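Local coordinates for protein transcobalamin-1 (PDB 4KKI) that binds vitamin B12 (cobalamin) with femtomolar affinity, transporting it and protecting it from the acidic environment of the stomach, at residues Q73-Q78 against I99-V104; E226-E231 against Q249-S254; N235-N240 against L269-T274. One frame throughout, in Å; residues are numbered along the deposited sequence.

Interaction 1: Q73-Q78 against I99-V104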
# COMPACT_ATOMS: atom_id res chain seq x y z
N GLN A 73 19.94 -3.52 8.03
CA GLN A 73 21.12 -3.48 7.16
C GLN A 73 20.72 -3.56 5.69
O GLN A 73 21.30 -2.89 4.84
CB GLN A 73 22.08 -4.62 7.50
CG GLN A 73 22.72 -4.49 8.87
CD GLN A 73 23.42 -5.76 9.31
OE1 GLN A 73 23.98 -5.82 10.41
NE2 GLN A 73 23.40 -6.79 8.46
N LYS A 74 19.73 -4.41 5.40
CA LYS A 74 19.25 -4.55 4.04
C LYS A 74 18.66 -3.23 3.54
O LYS A 74 18.89 -2.83 2.40
CB LYS A 74 18.20 -5.66 3.94
CG LYS A 74 17.67 -5.86 2.52
CD LYS A 74 16.58 -6.91 2.47
CE LYS A 74 16.02 -7.04 1.06
NZ LYS A 74 14.82 -7.92 1.01
N MET A 75 17.90 -2.56 4.40
CA MET A 75 17.23 -1.33 4.00
C MET A 75 18.23 -0.22 3.71
O MET A 75 18.09 0.50 2.72
CB MET A 75 16.25 -0.86 5.08
CG MET A 75 15.49 0.40 4.67
SD MET A 75 14.62 1.21 6.03
CE MET A 75 15.99 1.67 7.09
N ILE A 76 19.24 -0.09 4.57
CA ILE A 76 20.27 0.92 4.40
C ILE A 76 21.01 0.71 3.08
O ILE A 76 21.27 1.66 2.34
CB ILE A 76 21.28 0.91 5.56
CG1 ILE A 76 20.57 1.25 6.88
CG2 ILE A 76 22.41 1.89 5.31
CD1 ILE A 76 19.89 2.60 6.88
N GLN A 77 21.31 -0.55 2.79
CA GLN A 77 21.97 -0.92 1.54
C GLN A 77 21.11 -0.52 0.34
O GLN A 77 21.62 0.02 -0.64
CB GLN A 77 22.26 -2.42 1.51
CG GLN A 77 22.95 -2.90 0.24
CD GLN A 77 23.15 -4.40 0.22
OE1 GLN A 77 22.78 -5.10 1.16
NE2 GLN A 77 23.75 -4.90 -0.85
N GLN A 78 19.81 -0.78 0.42
CA GLN A 78 18.89 -0.39 -0.64
C GLN A 78 18.82 1.12 -0.79
O GLN A 78 18.83 1.65 -1.90
CB GLN A 78 17.49 -0.95 -0.39
CG GLN A 78 17.37 -2.46 -0.55
CD GLN A 78 15.96 -2.96 -0.34
OE1 GLN A 78 15.11 -2.25 0.21
NE2 GLN A 78 15.69 -4.18 -0.78
N ILE A 99 11.97 8.13 3.73
CA ILE A 99 12.04 9.16 4.75
C ILE A 99 11.31 8.73 6.02
O ILE A 99 11.81 8.92 7.13
CB ILE A 99 11.47 10.50 4.23
CG1 ILE A 99 12.30 10.99 3.04
CG2 ILE A 99 11.45 11.54 5.34
CD1 ILE A 99 11.79 12.27 2.40
N LEU A 100 10.14 8.13 5.85
CA LEU A 100 9.35 7.67 6.99
C LEU A 100 10.09 6.58 7.75
O LEU A 100 10.18 6.63 8.98
CB LEU A 100 7.98 7.16 6.54
CG LEU A 100 7.01 8.19 5.95
CD1 LEU A 100 5.76 7.50 5.43
CD2 LEU A 100 6.66 9.26 6.97
N ALA A 101 10.62 5.61 7.02
CA ALA A 101 11.37 4.51 7.64
C ALA A 101 12.62 5.00 8.37
O ALA A 101 12.97 4.47 9.42
CB ALA A 101 11.74 3.47 6.59
N LEU A 102 13.30 6.00 7.81
CA LEU A 102 14.53 6.51 8.40
C LEU A 102 14.26 7.41 9.60
O LEU A 102 15.15 7.63 10.42
CB LEU A 102 15.36 7.26 7.36
CG LEU A 102 16.10 6.43 6.31
CD1 LEU A 102 16.70 7.34 5.24
CD2 LEU A 102 17.18 5.57 6.95
N GLY A 103 13.04 7.92 9.71
CA GLY A 103 12.74 8.89 10.74
C GLY A 103 11.58 8.56 11.65
O GLY A 103 10.93 9.46 12.18
N VAL A 104 11.30 7.26 11.84
CA VAL A 104 10.26 6.82 12.76
C VAL A 104 10.56 7.38 14.15
O VAL A 104 9.67 7.84 14.86
CB VAL A 104 10.18 5.28 12.85
CG1 VAL A 104 9.09 4.85 13.82
CG2 VAL A 104 9.94 4.68 11.48
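M75 and I76 meet A101 and L102 without any ring, amide or carboxylate between them: there are no flat faces or edges here, only a thioether, methyls and branched carbons. The contact packs helix 69-85 against helix 92-102, the next one in the chain, within the alpha6-alpha6 helical barrel of the N-terminal domain. The backbones stay well apart, with CA of M75 lying 9.0 Å from CA of A101, and side chains alone bridge the gap. M75 does most of this. Its CG is anti to the backbone N (chi1 -178°) and its next torsion is extended too, which carries the chain straight across and sets SD 3.7 Å from CB of A101. There the chain bends (chi3 63°), turning CE to within 4.1 Å of CD2 of L102. One methionine thus serves two neighbours, sulfur on one and terminal methyl on the other. A101 points its CB toward the opposite helix, and its small size probably lets the sulfur approach that helix closely. L102 and I76 both leave their helices along the flank of the interface, but their ends swing into it. Helix 55-63 packs on the same layer, V55 and V58 against M75 and L59 against A101, while L112, I113 and L118 touch L102. The contact is largely buried, and the side chain of A101 lies about 11 Å from the bound cyanocobalamin. CD2 of L102 is where two branches converge: besides CE of M75 it receives CD1 of I76, 4.0 Å away.

Interaction 2: E226-E231 against Q249-S254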
# COMPACT_ATOMS: atom_id res chain seq x y z
N GLU A 226 -16.43 8.17 5.68
CA GLU A 226 -17.71 7.59 5.28
C GLU A 226 -17.54 6.60 4.13
O GLU A 226 -18.11 5.51 4.16
CB GLU A 226 -18.70 8.69 4.91
CG GLU A 226 -19.05 9.60 6.08
CD GLU A 226 -19.73 10.88 5.64
OE1 GLU A 226 -19.76 11.15 4.42
OE2 GLU A 226 -20.22 11.62 6.52
N LYS A 227 -16.75 6.98 3.13
CA LYS A 227 -16.48 6.10 1.99
C LYS A 227 -15.68 4.87 2.40
O LYS A 227 -15.88 3.78 1.85
CB LYS A 227 -15.73 6.86 0.89
CG LYS A 227 -16.52 7.99 0.24
CD LYS A 227 -15.64 8.78 -0.71
CE LYS A 227 -16.43 9.91 -1.37
NZ LYS A 227 -17.49 9.37 -2.27
N ILE A 228 -14.78 5.04 3.35
CA ILE A 228 -14.01 3.91 3.87
C ILE A 228 -14.94 2.92 4.59
O ILE A 228 -14.91 1.72 4.31
CB ILE A 228 -12.89 4.37 4.82
CG1 ILE A 228 -11.74 5.00 4.03
CG2 ILE A 228 -12.35 3.20 5.63
CD1 ILE A 228 -10.65 5.59 4.89
N LEU A 229 -15.77 3.43 5.49
CA LEU A 229 -16.70 2.60 6.24
C LEU A 229 -17.76 1.96 5.35
O LEU A 229 -18.30 0.90 5.68
CB LEU A 229 -17.37 3.41 7.36
CG LEU A 229 -16.50 3.69 8.58
CD1 LEU A 229 -17.17 4.68 9.51
CD2 LEU A 229 -16.19 2.39 9.31
N SER A 230 -18.06 2.59 4.22
CA SER A 230 -19.03 2.05 3.27
C SER A 230 -18.51 0.79 2.61
O SER A 230 -19.27 0.04 1.99
CB SER A 230 -19.38 3.09 2.20
OG SER A 230 -20.05 4.20 2.76
N GLU A 231 -17.21 0.55 2.72
CA GLU A 231 -16.60 -0.62 2.12
C GLU A 231 -16.34 -1.70 3.17
O GLU A 231 -15.66 -2.69 2.90
CB GLU A 231 -15.28 -0.26 1.42
CG GLU A 231 -15.41 0.82 0.35
CD GLU A 231 -16.16 0.35 -0.88
OE1 GLU A 231 -16.28 -0.88 -1.09
OE2 GLU A 231 -16.64 1.21 -1.65
N GLN A 249 -5.84 2.14 10.65
CA GLN A 249 -5.04 3.31 11.00
C GLN A 249 -5.82 4.59 10.77
O GLN A 249 -5.88 5.47 11.64
CB GLN A 249 -3.75 3.37 10.18
CG GLN A 249 -2.71 2.32 10.52
CD GLN A 249 -1.38 2.61 9.87
OE1 GLN A 249 -0.94 3.76 9.80
NE2 GLN A 249 -0.72 1.57 9.36
N ALA A 250 -6.42 4.70 9.59
CA ALA A 250 -7.21 5.87 9.23
C ALA A 250 -8.37 6.09 10.20
O ALA A 250 -8.64 7.22 10.60
CB ALA A 250 -7.72 5.74 7.80
N LEU A 251 -9.04 5.01 10.58
CA LEU A 251 -10.16 5.09 11.51
C LEU A 251 -9.68 5.36 12.94
O LEU A 251 -10.40 5.97 13.73
CB LEU A 251 -11.02 3.83 11.46
CG LEU A 251 -11.74 3.55 10.13
CD1 LEU A 251 -12.56 2.27 10.23
CD2 LEU A 251 -12.63 4.73 9.74
N PHE A 252 -8.48 4.88 13.26
CA PHE A 252 -7.87 5.14 14.57
C PHE A 252 -7.75 6.63 14.85
O PHE A 252 -8.02 7.08 15.96
CB PHE A 252 -6.46 4.52 14.65
CG PHE A 252 -6.45 3.05 14.93
CD1 PHE A 252 -7.63 2.35 15.11
CD2 PHE A 252 -5.25 2.36 15.03
CE1 PHE A 252 -7.62 0.99 15.37
CE2 PHE A 252 -5.23 1.01 15.30
CZ PHE A 252 -6.41 0.32 15.47
N VAL A 253 -7.36 7.40 13.84
CA VAL A 253 -7.07 8.81 14.02
C VAL A 253 -8.24 9.72 13.64
O VAL A 253 -8.13 10.94 13.71
CB VAL A 253 -5.83 9.24 13.21
CG1 VAL A 253 -4.65 8.34 13.54
CG2 VAL A 253 -6.13 9.22 11.72
N SER A 254 -9.36 9.12 13.24
CA SER A 254 -10.50 9.90 12.77
C SER A 254 -11.81 9.54 13.48
O SER A 254 -12.86 9.43 12.85
CB SER A 254 -10.65 9.77 11.25
OG SER A 254 -10.81 8.42 10.86
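L229 and L251 lie aslant, each offering a branched end to the other: CD2 of L229 comes to 3.7 Å from CD1 of L251, and CG of L229 sits 4.2 Å from CD2 of L251. Both methyls of L251 are therefore engaged by the same leucine. L251 aims its CB at the opposing helix, with CG anti to the carbonyl carbon (chi1 -64°), whereas L229 leaves its backbone along the flank and only its end turns inward. I228 faces the partner directly and divides its branches. CD1, at the end of the longer arm, reaches CB of A250 at 4.1 Å, while CG2 looks more loosely toward CD2 of L251, 4.4 Å away. A250 also points across, and its lone methyl meets I228 end on. These four residues join the last turns of helix 213-229 and helix 244-252, two helices of the alpha6-alpha6 barrel, with 8.6 Å between CA of I228 and CA of L251. F183 touches I228, V192 of helix 185-203 touches A250, and W263 touches L251, which add further apolar groups beside the seam. Beyond it, S230 turns its hydroxyl back to the carbonyl of E226: OG donates to O of E226 at 2.7 Å, from above the carbonyl plane, and S230 N reaches the same oxygen from the opposite face. The side chain of I228 is about 9 Å from that of D186, a cobalamin-binding residue, and about 12 Å from the bound cyanocobalamin. Since only methyls and one methine meet across the seam, its hold comes from shape and the exclusion of water, and depends on how the branches fit rather than on any polar direction.

Interaction 3: N235-N240 against L269-T274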
# COMPACT_ATOMS: atom_id res chain seq x y z
N ASN A 235 -17.87 -9.35 7.74
CA ASN A 235 -16.94 -9.98 8.66
C ASN A 235 -15.99 -9.00 9.36
O ASN A 235 -15.12 -9.40 10.13
CB ASN A 235 -16.13 -11.08 7.96
CG ASN A 235 -15.37 -10.56 6.75
OD1 ASN A 235 -15.31 -9.36 6.50
ND2 ASN A 235 -14.78 -11.48 5.99
N GLY A 236 -16.15 -7.71 9.07
CA GLY A 236 -15.36 -6.69 9.73
C GLY A 236 -14.23 -6.14 8.88
O GLY A 236 -13.65 -5.11 9.21
N LEU A 237 -13.91 -6.85 7.80
CA LEU A 237 -12.90 -6.38 6.86
C LEU A 237 -13.36 -5.08 6.21
O LEU A 237 -14.55 -4.89 5.96
CB LEU A 237 -12.61 -7.43 5.80
CG LEU A 237 -11.91 -8.71 6.27
CD1 LEU A 237 -11.56 -9.60 5.09
CD2 LEU A 237 -10.66 -8.37 7.08
N ILE A 238 -12.41 -4.19 5.95
CA ILE A 238 -12.72 -2.90 5.35
C ILE A 238 -12.03 -2.80 4.00
O ILE A 238 -10.82 -2.61 3.92
CB ILE A 238 -12.28 -1.74 6.26
CG1 ILE A 238 -12.78 -1.97 7.68
CG2 ILE A 238 -12.80 -0.42 5.71
CD1 ILE A 238 -12.20 -1.01 8.70
N GLY A 239 -12.82 -2.93 2.93
CA GLY A 239 -12.28 -3.14 1.60
C GLY A 239 -12.05 -4.62 1.43
O GLY A 239 -13.00 -5.41 1.42
N ASN A 240 -10.79 -5.02 1.30
CA ASN A 240 -10.43 -6.43 1.34
C ASN A 240 -9.46 -6.70 2.48
O ASN A 240 -9.22 -5.84 3.32
CB ASN A 240 -9.87 -6.91 -0.00
CG ASN A 240 -8.63 -6.15 -0.44
OD1 ASN A 240 -7.95 -5.52 0.37
ND2 ASN A 240 -8.34 -6.21 -1.73
N LEU A 269 -10.41 -6.60 14.04
CA LEU A 269 -9.16 -7.14 14.55
C LEU A 269 -9.17 -8.67 14.58
O LEU A 269 -8.22 -9.31 14.12
CB LEU A 269 -8.88 -6.59 15.95
CG LEU A 269 -7.68 -7.16 16.71
CD1 LEU A 269 -6.39 -6.87 15.97
CD2 LEU A 269 -7.64 -6.59 18.12
N ASN A 270 -10.25 -9.25 15.10
CA ASN A 270 -10.38 -10.70 15.19
C ASN A 270 -10.35 -11.40 13.84
O ASN A 270 -9.68 -12.42 13.67
CB ASN A 270 -11.66 -11.09 15.94
CG ASN A 270 -11.61 -10.72 17.42
OD1 ASN A 270 -10.53 -10.55 17.99
ND2 ASN A 270 -12.77 -10.61 18.04
N THR A 271 -11.07 -10.84 12.87
CA THR A 271 -11.09 -11.37 11.52
C THR A 271 -9.70 -11.33 10.89
O THR A 271 -9.27 -12.29 10.25
CB THR A 271 -12.09 -10.61 10.63
OG1 THR A 271 -13.41 -10.77 11.16
CG2 THR A 271 -12.05 -11.13 9.21
N VAL A 272 -8.99 -10.23 11.09
CA VAL A 272 -7.62 -10.10 10.59
C VAL A 272 -6.70 -11.16 11.21
O VAL A 272 -5.93 -11.80 10.50
CB VAL A 272 -7.06 -8.69 10.82
CG1 VAL A 272 -5.57 -8.63 10.47
CG2 VAL A 272 -7.84 -7.67 10.01
N LEU A 273 -6.81 -11.34 12.52
CA LEU A 273 -6.00 -12.34 13.22
C LEU A 273 -6.26 -13.74 12.68
O LEU A 273 -5.35 -14.56 12.58
CB LEU A 273 -6.26 -12.29 14.73
CG LEU A 273 -5.78 -11.04 15.48
CD1 LEU A 273 -6.22 -11.09 16.94
CD2 LEU A 273 -4.27 -10.89 15.37
N THR A 274 -7.52 -14.00 12.33
CA THR A 274 -7.89 -15.28 11.73
C THR A 274 -7.20 -15.45 10.38
O THR A 274 -6.70 -16.53 10.06
CB THR A 274 -9.40 -15.39 11.54
OG1 THR A 274 -10.05 -15.28 12.81
CG2 THR A 274 -9.77 -16.72 10.91
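N235 and L237, both in touch with T271, are tied to each other by the backbone N of L237, which donates to OD1 of N235 at 3.2 Å with an N-H...O angle of 159°. The donor nitrogen lies above the amide plane, 41° out of it. This is an Asx turn, with CG of N235 between its backbone N and carbonyl carbon (chi1 57°), which brings OD1 round to the N of L237. The turn presents O of N235 to OG1 of T271; their modelled separation of 2.4 Å is too short to be trusted in detail. O of Q267 is a second acceptor for this hydroxyl, whose single hydrogen must choose between the two carbonyls or be shared. The methyl of T271 does the apolar work: CG2 rests 3.8 Å from CD2 of L237 and 4.2 Å from CG of N235, the side chains of T271 and N235 crossing at about a right angle. The loop between helices 213-229 and 244-252 is thereby laid on helix 265-277, a later helix of the alpha6-alpha6 barrel. With T271 replaced by an alanine, which lacks OG1 and CG2, a gap would probably open beside the isopropyl end of L237 and O of N235 be left without a nearby hydroxyl. G236 has backbone angles that require glycine, and its O accepts from OG1 of T268. Further along the loop, after G239, ND2 of N240 donates a hydrogen bond to the bound cyanocobalamin. On the buried flank L237 slants across V272, its CD2 4.1 Å from CG2, and T244 of helix 244-252 touches both side chains.

Interactions 2 and 3 are neighbours, their centres 14 Å apart, and alternate along the chain: 235-240 lies in the loop connecting the two helices that interaction 2 packs together. They touch directly, E231 O lying 2.8 Å from G239 N in a probable hydrogen bond, and CD1 of I238 packing 3.6 Å from CD1 of L251. The leucine seam thus adjoins the loop whose N240 binds cyanocobalamin, which is consistent with interaction 2 lying in a second layer behind the pocket. Interaction 1 stands apart, its centre 28 Å from that of interaction 2 and 29 Å from that of interaction 3, in an earlier part of the same helical domain, without touching either.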